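Local coordinates for NTD biosynthesis operon protein NtdA (Bacillus subtilis subsp. subtilis, PDB 4K2M) that catalyses the reversible pyridoxal phosphate-dependent transamination of 3-dehydro-glucose 6-phosphate with glutamate to give kanosamine 6-phosphate, a step in antibiotic biosynthesis, at residues Y169-P174 and V403-A408; F177-D182 and Q208-I213; T192-P197 and K218-E223; I339-L344 and F353-R358. All blocks are in the same frame, centred on the assembly; numbering follows the deposited sequence.

All four contacts lie in the aminotransferase part of the chain, which has the aspartate aminotransferase fold. Contact 3 pairs two neighbouring strands of the seven-stranded mixed sheet. Contact 2 packs a loop on helix 207-217, the helix that connects those strands; its centre is about 11 Å from that of contact 3. The same long loop, between strands 166-169 and 192-195, supplies residues 169-174 to contact 1. The centres of contacts 1 and 2 are about 13 Å apart, and the two touch. Contact 4 lies at strand 353-356 and touches contacts 1 and 2, but not contact 3. Contact 1 closes the longest loop, with the others nested inside, and brings helix 403-411 onto the loop after strand 166-169.

Contact 1. Residues Y169-P174 and V403-A408; sequences YVDINP and VHTEKA
The first turn of helix 403-411 is held by an aspartate from the loop that follows strand 166-169. Asp171 turns its carboxylate to the amides at this helix end. Asp171 OD2 uses its syn lone pair for His404 N, at 3.0 Å and with an N-H...O angle of 161°. OD1 accepts twice. Thr405 N approaches OD1 of Asp171 on the syn side at 2.8 Å, somewhat out of the carboxylate plane. The hydroxyl OG1 of Thr405 donates to the same OD1 of Asp171 over 2.6 Å, nearly along the C-O axis. Thr405 OG1 stands beside its own backbone N (chi1 -57°), which lets amide and hydroxyl reach one oxygen together. A water bridges Thr405 OG1 and Val170 O, donating to both; its oxygen is 2.7 Å from Val170 O.

Beyond the polar group, Ile172 sends CG1 across the Thr405 side chain. The tip CD1 of Ile172 lies 4.0 Å from Ala408 CB, about one turn further along the helix. Pro174 CB also meets Ala408 CB, at 4.3 Å. The Pro174 ring lies alongside His404 and points the same way, with CG nearest to ND1.

Three donors from two successive helix residues converge on one buried carboxylate. They fix its rotation, and the nearby helix N-terminus probably stabilises its negative charge.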
# COMPACT_ATOMS: atom_id res chain seq x y z
N TYR A 169 -6.45 -27.11 3.75
CA TYR A 169 -5.08 -27.45 3.38
C TYR A 169 -4.99 -28.87 2.83
O TYR A 169 -5.55 -29.83 3.41
CB TYR A 169 -4.17 -27.27 4.59
CG TYR A 169 -4.18 -25.84 5.07
CD1 TYR A 169 -3.58 -24.84 4.29
CD2 TYR A 169 -4.80 -25.47 6.25
CE1 TYR A 169 -3.60 -23.53 4.70
CE2 TYR A 169 -4.82 -24.15 6.67
CZ TYR A 169 -4.21 -23.19 5.88
OH TYR A 169 -4.20 -21.87 6.27
N VAL A 170 -4.30 -28.99 1.71
CA VAL A 170 -3.97 -30.31 1.17
C VAL A 170 -2.46 -30.45 0.97
O VAL A 170 -1.72 -29.45 0.87
CB VAL A 170 -4.74 -30.66 -0.13
CG1 VAL A 170 -6.23 -30.43 0.06
CG2 VAL A 170 -4.25 -29.85 -1.27
N ASP A 171 -2.01 -31.70 0.90
CA ASP A 171 -0.59 -32.02 0.92
C ASP A 171 0.10 -31.58 -0.36
O ASP A 171 -0.54 -31.44 -1.41
CB ASP A 171 -0.44 -33.54 1.10
CG ASP A 171 0.65 -33.92 2.11
OD1 ASP A 171 1.35 -33.01 2.62
OD2 ASP A 171 0.80 -35.13 2.39
N ILE A 172 1.41 -31.36 -0.27
CA ILE A 172 2.22 -30.98 -1.43
C ILE A 172 2.89 -32.20 -2.04
O ILE A 172 2.97 -33.25 -1.42
CB ILE A 172 3.33 -30.01 -1.06
CG1 ILE A 172 4.19 -30.63 0.06
CG2 ILE A 172 2.75 -28.66 -0.66
CD1 ILE A 172 5.53 -29.97 0.30
N ASN A 173 3.40 -32.04 -3.25
CA ASN A 173 4.34 -33.00 -3.82
C ASN A 173 5.68 -32.66 -3.14
O ASN A 173 6.12 -31.52 -3.17
CB ASN A 173 4.36 -32.80 -5.33
CG ASN A 173 5.46 -33.59 -6.03
OD1 ASN A 173 6.61 -33.64 -5.59
ND2 ASN A 173 5.11 -34.19 -7.17
N PRO A 174 6.30 -33.65 -2.47
CA PRO A 174 7.45 -33.31 -1.61
C PRO A 174 8.73 -33.05 -2.39
O PRO A 174 9.74 -32.64 -1.79
CB PRO A 174 7.60 -34.57 -0.73
CG PRO A 174 7.05 -35.68 -1.57
CD PRO A 174 5.90 -35.06 -2.34
N VAL A 403 1.27 -35.29 5.75
CA VAL A 403 2.51 -36.06 5.94
C VAL A 403 3.67 -35.57 5.10
O VAL A 403 4.80 -35.40 5.60
CB VAL A 403 2.29 -37.56 5.66
CG1 VAL A 403 3.58 -38.32 5.86
CG2 VAL A 403 1.20 -38.12 6.57
N HIS A 404 3.41 -35.34 3.82
CA HIS A 404 4.48 -34.95 2.90
C HIS A 404 4.93 -33.51 3.13
O HIS A 404 6.12 -33.21 3.04
CB HIS A 404 4.03 -35.14 1.44
CG HIS A 404 3.80 -36.57 1.07
ND1 HIS A 404 4.71 -37.57 1.36
CD2 HIS A 404 2.76 -37.16 0.45
CE1 HIS A 404 4.23 -38.72 0.93
NE2 HIS A 404 3.05 -38.51 0.37
N THR A 405 3.97 -32.63 3.40
CA THR A 405 4.29 -31.24 3.67
C THR A 405 5.15 -31.16 4.92
O THR A 405 6.15 -30.46 4.94
CB THR A 405 3.01 -30.42 3.92
OG1 THR A 405 2.15 -30.54 2.78
CG2 THR A 405 3.33 -28.95 4.18
N GLU A 406 4.77 -31.89 5.97
CA GLU A 406 5.52 -31.86 7.22
C GLU A 406 6.93 -32.43 7.07
O GLU A 406 7.90 -31.88 7.62
CB GLU A 406 4.73 -32.56 8.33
CG GLU A 406 3.53 -31.75 8.84
CD GLU A 406 2.46 -32.64 9.46
OE1 GLU A 406 2.83 -33.71 9.99
OE2 GLU A 406 1.25 -32.28 9.42
N LYS A 407 7.06 -33.53 6.34
CA LYS A 407 8.37 -34.14 6.14
C LYS A 407 9.26 -33.22 5.30
O LYS A 407 10.39 -32.93 5.68
CB LYS A 407 8.24 -35.52 5.48
CG LYS A 407 9.56 -36.28 5.30
CD LYS A 407 10.34 -36.36 6.62
CE LYS A 407 11.63 -37.17 6.46
NZ LYS A 407 12.43 -37.21 7.73
N ALA A 408 8.73 -32.71 4.19
CA ALA A 408 9.53 -31.82 3.33
C ALA A 408 9.92 -30.55 4.08
O ALA A 408 11.02 -30.03 3.94
CB ALA A 408 8.78 -31.49 2.06
O HOH W 1 0.44 -28.46 2.22

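Contact 2. Residues F177-D182 and Q208-I213; sequences FCIDPD and QHIRQI
Pro181 and His209 meet where the loop before strand 192-195 packs on helix 207-217, the connecting helix of a beta-alpha-beta unit. The His209 side chain leaves the helix toward the loop. His209 CB is 4.0 Å from Pro181 CB. CG stands anti to the backbone N (chi1 -170°), and the ring then lies against the proline. Pro181 CB sits over one face of the His209 ring in a CH-pi contact, 3.7 Å from the centroid and offset toward the rim. His209 CD2 is the ring atom closest to Pro181 CB, at 3.4 Å. At the far end, NE2 of His209 donates to Asp182 OD1 over 3.2 Å, with an N-H...O angle of 155°. The donor meets OD1 from above the carboxylate plane, and the two flat groups are turned 71° apart.

Within the loop, Asp180 OD1 accepts from the backbone N of Asp182 at 3.0 Å, forming an Asx turn around Pro181. Nearby, Ile179 CG2 touches Ile210 CD1 at 3.7 Å, and Ile210 also packs on Pro197. Further along the helix, the CD1 methyl of Ile213 comes within 3.2 Å of Pro181 O.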
# COMPACT_ATOMS: atom_id res chain seq x y z
N PHE A 177 7.44 -29.20 -3.99
CA PHE A 177 6.92 -28.30 -2.94
C PHE A 177 5.61 -27.61 -3.31
O PHE A 177 5.12 -26.75 -2.57
CB PHE A 177 7.95 -27.26 -2.50
CG PHE A 177 9.23 -27.85 -1.97
CD1 PHE A 177 9.30 -28.32 -0.66
CD2 PHE A 177 10.36 -27.91 -2.78
CE1 PHE A 177 10.49 -28.86 -0.17
CE2 PHE A 177 11.54 -28.44 -2.30
CZ PHE A 177 11.61 -28.93 -0.99
N CYS A 178 5.00 -28.02 -4.42
CA CYS A 178 3.73 -27.45 -4.85
C CYS A 178 2.58 -28.38 -4.51
O CYS A 178 2.78 -29.58 -4.30
CB CYS A 178 3.74 -27.16 -6.36
SG CYS A 178 4.95 -25.92 -6.82
N ILE A 179 1.38 -27.81 -4.49
CA ILE A 179 0.18 -28.56 -4.14
C ILE A 179 0.05 -29.83 -4.98
O ILE A 179 0.21 -29.79 -6.20
CB ILE A 179 -1.07 -27.66 -4.24
CG1 ILE A 179 -2.32 -28.38 -3.71
CG2 ILE A 179 -1.29 -27.16 -5.68
CD1 ILE A 179 -3.52 -27.42 -3.62
N ASP A 180 -0.23 -30.96 -4.34
CA ASP A 180 -0.28 -32.23 -5.07
C ASP A 180 -1.66 -32.36 -5.71
O ASP A 180 -2.67 -32.48 -5.00
CB ASP A 180 -0.01 -33.38 -4.10
CG ASP A 180 0.14 -34.73 -4.79
OD1 ASP A 180 -0.17 -34.86 -5.99
OD2 ASP A 180 0.56 -35.68 -4.09
N PRO A 181 -1.73 -32.32 -7.05
CA PRO A 181 -3.06 -32.32 -7.66
C PRO A 181 -3.78 -33.62 -7.35
O PRO A 181 -5.01 -33.67 -7.31
CB PRO A 181 -2.76 -32.25 -9.16
CG PRO A 181 -1.36 -31.76 -9.27
CD PRO A 181 -0.66 -32.30 -8.05
N ASP A 182 -3.00 -34.67 -7.09
CA ASP A 182 -3.59 -35.95 -6.72
C ASP A 182 -4.21 -35.97 -5.32
O ASP A 182 -4.77 -36.98 -4.91
CB ASP A 182 -2.56 -37.06 -6.85
CG ASP A 182 -2.22 -37.38 -8.29
OD1 ASP A 182 -3.13 -37.30 -9.14
OD2 ASP A 182 -1.04 -37.70 -8.56
N GLN A 208 -2.28 -27.77 -15.45
CA GLN A 208 -3.21 -28.50 -16.33
C GLN A 208 -4.05 -29.52 -15.54
O GLN A 208 -5.27 -29.62 -15.73
CB GLN A 208 -2.48 -29.18 -17.49
CG GLN A 208 -3.43 -29.88 -18.46
CD GLN A 208 -2.72 -30.42 -19.69
OE1 GLN A 208 -1.52 -30.66 -19.68
NE2 GLN A 208 -3.48 -30.61 -20.77
N HIS A 209 -3.40 -30.24 -14.64
CA HIS A 209 -4.09 -31.24 -13.83
C HIS A 209 -5.04 -30.55 -12.86
O HIS A 209 -6.18 -30.95 -12.69
CB HIS A 209 -3.04 -32.11 -13.13
CG HIS A 209 -3.60 -33.32 -12.46
ND1 HIS A 209 -4.95 -33.58 -12.36
CD2 HIS A 209 -2.97 -34.36 -11.84
CE1 HIS A 209 -5.13 -34.71 -11.72
NE2 HIS A 209 -3.95 -35.21 -11.39
N ILE A 210 -4.57 -29.47 -12.23
CA ILE A 210 -5.43 -28.67 -11.37
C ILE A 210 -6.67 -28.16 -12.12
O ILE A 210 -7.78 -28.24 -11.60
CB ILE A 210 -4.62 -27.50 -10.72
CG1 ILE A 210 -3.57 -28.07 -9.76
CG2 ILE A 210 -5.57 -26.55 -9.97
CD1 ILE A 210 -2.59 -27.02 -9.19
N ARG A 211 -6.49 -27.68 -13.34
CA ARG A 211 -7.62 -27.18 -14.14
C ARG A 211 -8.60 -28.31 -14.48
O ARG A 211 -9.82 -28.11 -14.51
CB ARG A 211 -7.10 -26.47 -15.40
CG ARG A 211 -8.14 -26.13 -16.48
CD ARG A 211 -9.37 -25.46 -15.90
NE ARG A 211 -9.11 -24.12 -15.40
CZ ARG A 211 -10.03 -23.35 -14.82
NH1 ARG A 211 -11.27 -23.79 -14.67
NH2 ARG A 211 -9.71 -22.15 -14.40
N GLN A 212 -8.08 -29.50 -14.75
CA GLN A 212 -8.98 -30.62 -15.01
C GLN A 212 -9.88 -30.91 -13.81
O GLN A 212 -11.08 -31.15 -13.98
CB GLN A 212 -8.19 -31.88 -15.38
CG GLN A 212 -7.60 -31.82 -16.77
CD GLN A 212 -6.58 -32.92 -17.01
OE1 GLN A 212 -6.34 -33.76 -16.14
NE2 GLN A 212 -5.98 -32.91 -18.20
N ILE A 213 -9.32 -30.88 -12.61
CA ILE A 213 -10.12 -31.06 -11.40
C ILE A 213 -11.10 -29.91 -11.22
O ILE A 213 -12.28 -30.13 -10.92
CB ILE A 213 -9.24 -31.19 -10.16
CG1 ILE A 213 -8.36 -32.44 -10.30
CG2 ILE A 213 -10.11 -31.29 -8.89
CD1 ILE A 213 -7.26 -32.54 -9.28

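Contact 3. Residues T192-P197 and K218-E223; sequences TKFILP and KLKVIE
Lys220 O accepts the shortest hydrogen bond of this strand pair, from Ile195 N at 2.9 Å. Before and after it, Lys220 N donates to Lys193 O at 3.0 Å and Ile222 N to Ile195 O at 3.1 Å. This is parallel pairing of strands 192-195 and 220-224, with Phe194 opposite Lys220 and Ile195 opposite Val221. Helix 207-217 makes the crossover, so the unit is beta-alpha-beta. The directions of the two short strand segments differ by 35°.

The side facing helix 207-217 includes Ile195, Val221 and Pro197. Leu219 holds CG beside its backbone N (chi1 -50°), and its CD1 lies 3.9 Å from Ile195 CG1 and equally near Thr192 CG2. Pro197 CD lies 4.1 Å from Val221 CG1, and the proline also packs on Met207 of the helix.

On the face bearing Phe194, CD1 of its ring lies 3.8 Å from Lys220 CB. Leu196 runs beside Ile222, with Leu196 CG 4.1 Å from Ile222 CG2. Helix 127-137 packs on Phe194, Leu196 and Ile222. Glu223 instead turns its carboxylate to Thr241 and His199.

The three amide bonds set the register, and apolar side chains on both faces join these two strands to helices 207-217 and 127-137.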
# COMPACT_ATOMS: atom_id res chain seq x y z
N THR A 192 -16.63 -26.16 -1.23
CA THR A 192 -15.43 -25.78 -1.98
C THR A 192 -15.81 -24.92 -3.18
O THR A 192 -16.67 -25.28 -3.97
CB THR A 192 -14.67 -27.00 -2.53
OG1 THR A 192 -14.50 -27.97 -1.49
CG2 THR A 192 -13.27 -26.57 -3.09
N LYS A 193 -15.17 -23.76 -3.31
CA LYS A 193 -15.44 -22.89 -4.44
C LYS A 193 -14.17 -22.58 -5.21
O LYS A 193 -14.23 -22.25 -6.40
CB LYS A 193 -16.12 -21.59 -3.97
CG LYS A 193 -17.53 -21.79 -3.39
CD LYS A 193 -18.43 -22.52 -4.39
CE LYS A 193 -19.86 -22.68 -3.87
NZ LYS A 193 -19.90 -23.27 -2.51
N PHE A 194 -13.02 -22.70 -4.55
CA PHE A 194 -11.74 -22.28 -5.14
C PHE A 194 -10.61 -23.27 -4.94
O PHE A 194 -10.56 -23.96 -3.93
CB PHE A 194 -11.27 -20.97 -4.49
CG PHE A 194 -12.23 -19.84 -4.67
CD1 PHE A 194 -12.17 -19.04 -5.80
CD2 PHE A 194 -13.20 -19.58 -3.71
CE1 PHE A 194 -13.07 -17.99 -5.97
CE2 PHE A 194 -14.10 -18.53 -3.88
CZ PHE A 194 -14.03 -17.74 -5.00
N ILE A 195 -9.69 -23.31 -5.90
CA ILE A 195 -8.38 -23.90 -5.69
C ILE A 195 -7.36 -22.77 -5.81
O ILE A 195 -7.41 -22.00 -6.77
CB ILE A 195 -8.03 -24.95 -6.75
CG1 ILE A 195 -9.15 -26.00 -6.86
CG2 ILE A 195 -6.75 -25.64 -6.37
CD1 ILE A 195 -8.85 -27.08 -7.92
N LEU A 196 -6.43 -22.70 -4.86
CA LEU A 196 -5.42 -21.62 -4.83
C LEU A 196 -4.04 -22.26 -4.80
O LEU A 196 -3.42 -22.37 -3.74
CB LEU A 196 -5.64 -20.75 -3.58
CG LEU A 196 -5.17 -19.29 -3.54
CD1 LEU A 196 -5.40 -18.71 -2.14
CD2 LEU A 196 -3.73 -19.13 -3.96
N PRO A 197 -3.55 -22.68 -5.96
CA PRO A 197 -2.19 -23.22 -6.04
C PRO A 197 -1.17 -22.11 -5.86
O PRO A 197 -1.41 -20.96 -6.26
CB PRO A 197 -2.10 -23.78 -7.47
CG PRO A 197 -3.13 -23.00 -8.25
CD PRO A 197 -4.22 -22.66 -7.28
N LYS A 218 -16.46 -27.63 -11.07
CA LYS A 218 -16.94 -26.26 -11.25
C LYS A 218 -16.34 -25.34 -10.20
O LYS A 218 -17.05 -24.53 -9.59
CB LYS A 218 -18.48 -26.20 -11.21
CG LYS A 218 -19.13 -26.76 -12.48
CD LYS A 218 -19.04 -25.75 -13.61
CE LYS A 218 -19.26 -26.39 -14.97
NZ LYS A 218 -18.94 -25.42 -16.07
N LEU A 219 -15.03 -25.49 -9.98
CA LEU A 219 -14.31 -24.60 -9.07
C LEU A 219 -13.59 -23.52 -9.87
O LEU A 219 -13.28 -23.70 -11.05
CB LEU A 219 -13.29 -25.40 -8.25
CG LEU A 219 -13.86 -26.65 -7.57
CD1 LEU A 219 -12.76 -27.44 -6.83
CD2 LEU A 219 -14.94 -26.27 -6.60
N LYS A 220 -13.33 -22.38 -9.23
CA LYS A 220 -12.51 -21.33 -9.82
C LYS A 220 -11.07 -21.52 -9.35
O LYS A 220 -10.82 -22.00 -8.25
CB LYS A 220 -13.01 -19.97 -9.34
CG LYS A 220 -14.44 -19.67 -9.78
CD LYS A 220 -14.48 -19.51 -11.29
CE LYS A 220 -15.91 -19.29 -11.77
NZ LYS A 220 -16.60 -18.30 -10.90
N VAL A 221 -10.13 -21.13 -10.20
CA VAL A 221 -8.71 -21.29 -9.89
C VAL A 221 -8.07 -19.92 -9.84
O VAL A 221 -8.07 -19.18 -10.83
CB VAL A 221 -7.99 -22.13 -10.93
CG1 VAL A 221 -6.49 -22.18 -10.64
CG2 VAL A 221 -8.55 -23.55 -10.97
N ILE A 222 -7.56 -19.56 -8.67
CA ILE A 222 -6.81 -18.32 -8.57
C ILE A 222 -5.42 -18.74 -8.15
O ILE A 222 -5.25 -19.40 -7.12
CB ILE A 222 -7.46 -17.34 -7.57
CG1 ILE A 222 -6.50 -16.18 -7.25
CG2 ILE A 222 -7.93 -18.06 -6.29
CD1 ILE A 222 -7.20 -15.00 -6.53
N GLU A 223 -4.42 -18.40 -8.95
CA GLU A 223 -3.08 -18.89 -8.66
C GLU A 223 -2.25 -17.80 -8.00
O GLU A 223 -2.33 -16.63 -8.38
CB GLU A 223 -2.40 -19.41 -9.92
CG GLU A 223 -2.17 -18.34 -10.96
CD GLU A 223 -1.55 -18.85 -12.23
OE1 GLU A 223 -1.04 -20.00 -12.25
OE2 GLU A 223 -1.56 -18.10 -13.22

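Contact 4. Residues I339-L344 and F353-R358; sequences IELPEL and FPIKVR. With EDO (1,2-ethanediol), chain D.
Residues 339-342 and 353-357 run in nearly opposite directions, and Glu340 and Lys356 form an antiparallel hydrogen-bonded pair. Glu340 N donates to Lys356 O at 2.9 Å. Lys356 N returns a bond to Glu340 O at 3.0 Å.

The side chains of this pair lie side by side and point the same way. Glu340 CB and Lys356 CB are 3.9 Å apart. A bend at chi3 (72°) of Lys356 brings NZ to Glu340 OE2 at 3.3 Å, a salt bridge with a weak hydrogen bond. Both charged ends have further partners: Lys356 NZ bonds to Pro174 O, and Glu340 OE1 accepts from Gln175 NE2.

The segment 339-344 thus flanks strand 353-356 by a single bridge. Strand 412-415 pairs antiparallel with 353-356 in a small two-stranded sheet.

Ile339, Leu341, Ile355 and Val357 pack on the other side of the pair. Leu341 runs alongside Ile355, and Leu341 CD2 is 3.8 Å from Ile355 CG2. The same Leu341 methyl group comes to the Phe353 ring at its edge. Ile339 CG2 touches Val357 CG1 at 4.0 Å. Pro342 points toward the strand and crosses Phe353 at about a right angle, with Pro342 CG 3.5 Å from CE1 of the Phe353 ring.

A 1,2-ethanediol, probably from the crystallisation liquor, lies against Lys356 CD and donates from O1 to Pro354 O at 2.8 Å.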
# COMPACT_ATOMS: atom_id res chain seq x y z
N ILE A 339 21.88 -35.48 -0.16
CA ILE A 339 20.91 -34.39 -0.29
C ILE A 339 19.99 -34.65 -1.47
O ILE A 339 20.25 -35.53 -2.29
CB ILE A 339 21.60 -33.03 -0.50
CG1 ILE A 339 22.32 -32.99 -1.85
CG2 ILE A 339 22.55 -32.70 0.65
CD1 ILE A 339 22.89 -31.60 -2.21
N GLU A 340 18.89 -33.89 -1.55
CA GLU A 340 18.12 -33.85 -2.79
C GLU A 340 18.32 -32.47 -3.42
O GLU A 340 18.27 -31.47 -2.73
CB GLU A 340 16.63 -34.05 -2.52
CG GLU A 340 16.22 -35.47 -2.17
CD GLU A 340 14.71 -35.59 -1.96
OE1 GLU A 340 13.95 -35.15 -2.85
OE2 GLU A 340 14.29 -36.10 -0.90
N LEU A 341 18.55 -32.44 -4.73
CA LEU A 341 18.66 -31.18 -5.45
C LEU A 341 17.39 -30.98 -6.26
O LEU A 341 16.77 -31.95 -6.70
CB LEU A 341 19.86 -31.22 -6.41
CG LEU A 341 21.24 -31.15 -5.76
CD1 LEU A 341 22.33 -31.65 -6.72
CD2 LEU A 341 21.55 -29.71 -5.29
N PRO A 342 17.03 -29.71 -6.52
CA PRO A 342 15.88 -29.54 -7.42
C PRO A 342 16.23 -29.96 -8.84
O PRO A 342 17.40 -30.04 -9.20
CB PRO A 342 15.59 -28.04 -7.35
CG PRO A 342 16.94 -27.41 -7.01
CD PRO A 342 17.66 -28.43 -6.15
N GLU A 343 15.20 -30.27 -9.62
CA GLU A 343 15.39 -30.63 -11.02
C GLU A 343 15.62 -29.38 -11.86
O GLU A 343 14.97 -28.35 -11.65
CB GLU A 343 14.13 -31.36 -11.50
CG GLU A 343 14.15 -31.79 -12.95
CD GLU A 343 12.88 -32.54 -13.33
OE1 GLU A 343 12.24 -33.11 -12.41
OE2 GLU A 343 12.51 -32.55 -14.52
N LEU A 344 16.53 -29.45 -12.82
CA LEU A 344 16.74 -28.32 -13.70
C LEU A 344 15.61 -28.33 -14.73
O LEU A 344 15.75 -28.92 -15.81
CB LEU A 344 18.10 -28.43 -14.40
CG LEU A 344 18.52 -27.23 -15.25
CD1 LEU A 344 18.88 -25.99 -14.43
CD2 LEU A 344 19.65 -27.59 -16.24
N PHE A 353 16.09 -21.25 -3.86
CA PHE A 353 16.75 -22.47 -4.31
C PHE A 353 16.76 -23.48 -3.18
O PHE A 353 17.58 -23.39 -2.26
CB PHE A 353 18.21 -22.20 -4.74
CG PHE A 353 18.87 -23.41 -5.33
CD1 PHE A 353 18.73 -23.69 -6.69
CD2 PHE A 353 19.57 -24.32 -4.52
CE1 PHE A 353 19.29 -24.84 -7.25
CE2 PHE A 353 20.15 -25.46 -5.08
CZ PHE A 353 20.00 -25.73 -6.44
N PRO A 354 15.83 -24.44 -3.23
CA PRO A 354 15.71 -25.40 -2.12
C PRO A 354 16.44 -26.70 -2.39
O PRO A 354 16.29 -27.31 -3.47
CB PRO A 354 14.21 -25.67 -2.05
CG PRO A 354 13.74 -25.51 -3.47
CD PRO A 354 14.66 -24.48 -4.13
N ILE A 355 17.23 -27.13 -1.41
CA ILE A 355 17.72 -28.51 -1.41
C ILE A 355 17.05 -29.20 -0.25
O ILE A 355 16.40 -28.55 0.57
CB ILE A 355 19.25 -28.59 -1.28
CG1 ILE A 355 19.70 -28.12 0.10
CG2 ILE A 355 19.96 -27.77 -2.38
CD1 ILE A 355 21.21 -28.28 0.33
N LYS A 356 17.15 -30.52 -0.17
CA LYS A 356 16.66 -31.20 1.04
C LYS A 356 17.82 -31.94 1.68
O LYS A 356 18.63 -32.56 0.98
CB LYS A 356 15.50 -32.14 0.71
CG LYS A 356 14.22 -31.43 0.26
CD LYS A 356 13.23 -32.38 -0.46
CE LYS A 356 12.55 -33.34 0.48
NZ LYS A 356 11.64 -34.29 -0.28
N VAL A 357 17.91 -31.84 3.01
CA VAL A 357 18.94 -32.55 3.76
C VAL A 357 18.21 -33.45 4.76
O VAL A 357 16.99 -33.38 4.86
CB VAL A 357 19.87 -31.57 4.50
CG1 VAL A 357 20.57 -30.63 3.49
CG2 VAL A 357 19.08 -30.74 5.49
N ARG A 358 18.94 -34.29 5.49
CA ARG A 358 18.29 -35.12 6.50
C ARG A 358 17.65 -34.27 7.60
O ARG A 358 18.24 -33.28 8.07
CB ARG A 358 19.27 -36.12 7.10
CG ARG A 358 19.62 -37.28 6.19
CD ARG A 358 20.71 -38.15 6.82
NE ARG A 358 20.64 -38.09 8.28
CZ ARG A 358 19.92 -38.92 9.03
NH1 ARG A 358 19.21 -39.89 8.45
NH2 ARG A 358 19.91 -38.80 10.35
C1 EDO D . 14.91 -30.51 -3.71
O1 EDO D . 14.41 -29.24 -4.13
C2 EDO D . 13.78 -31.53 -3.84
O2 EDO D . 13.39 -31.61 -5.21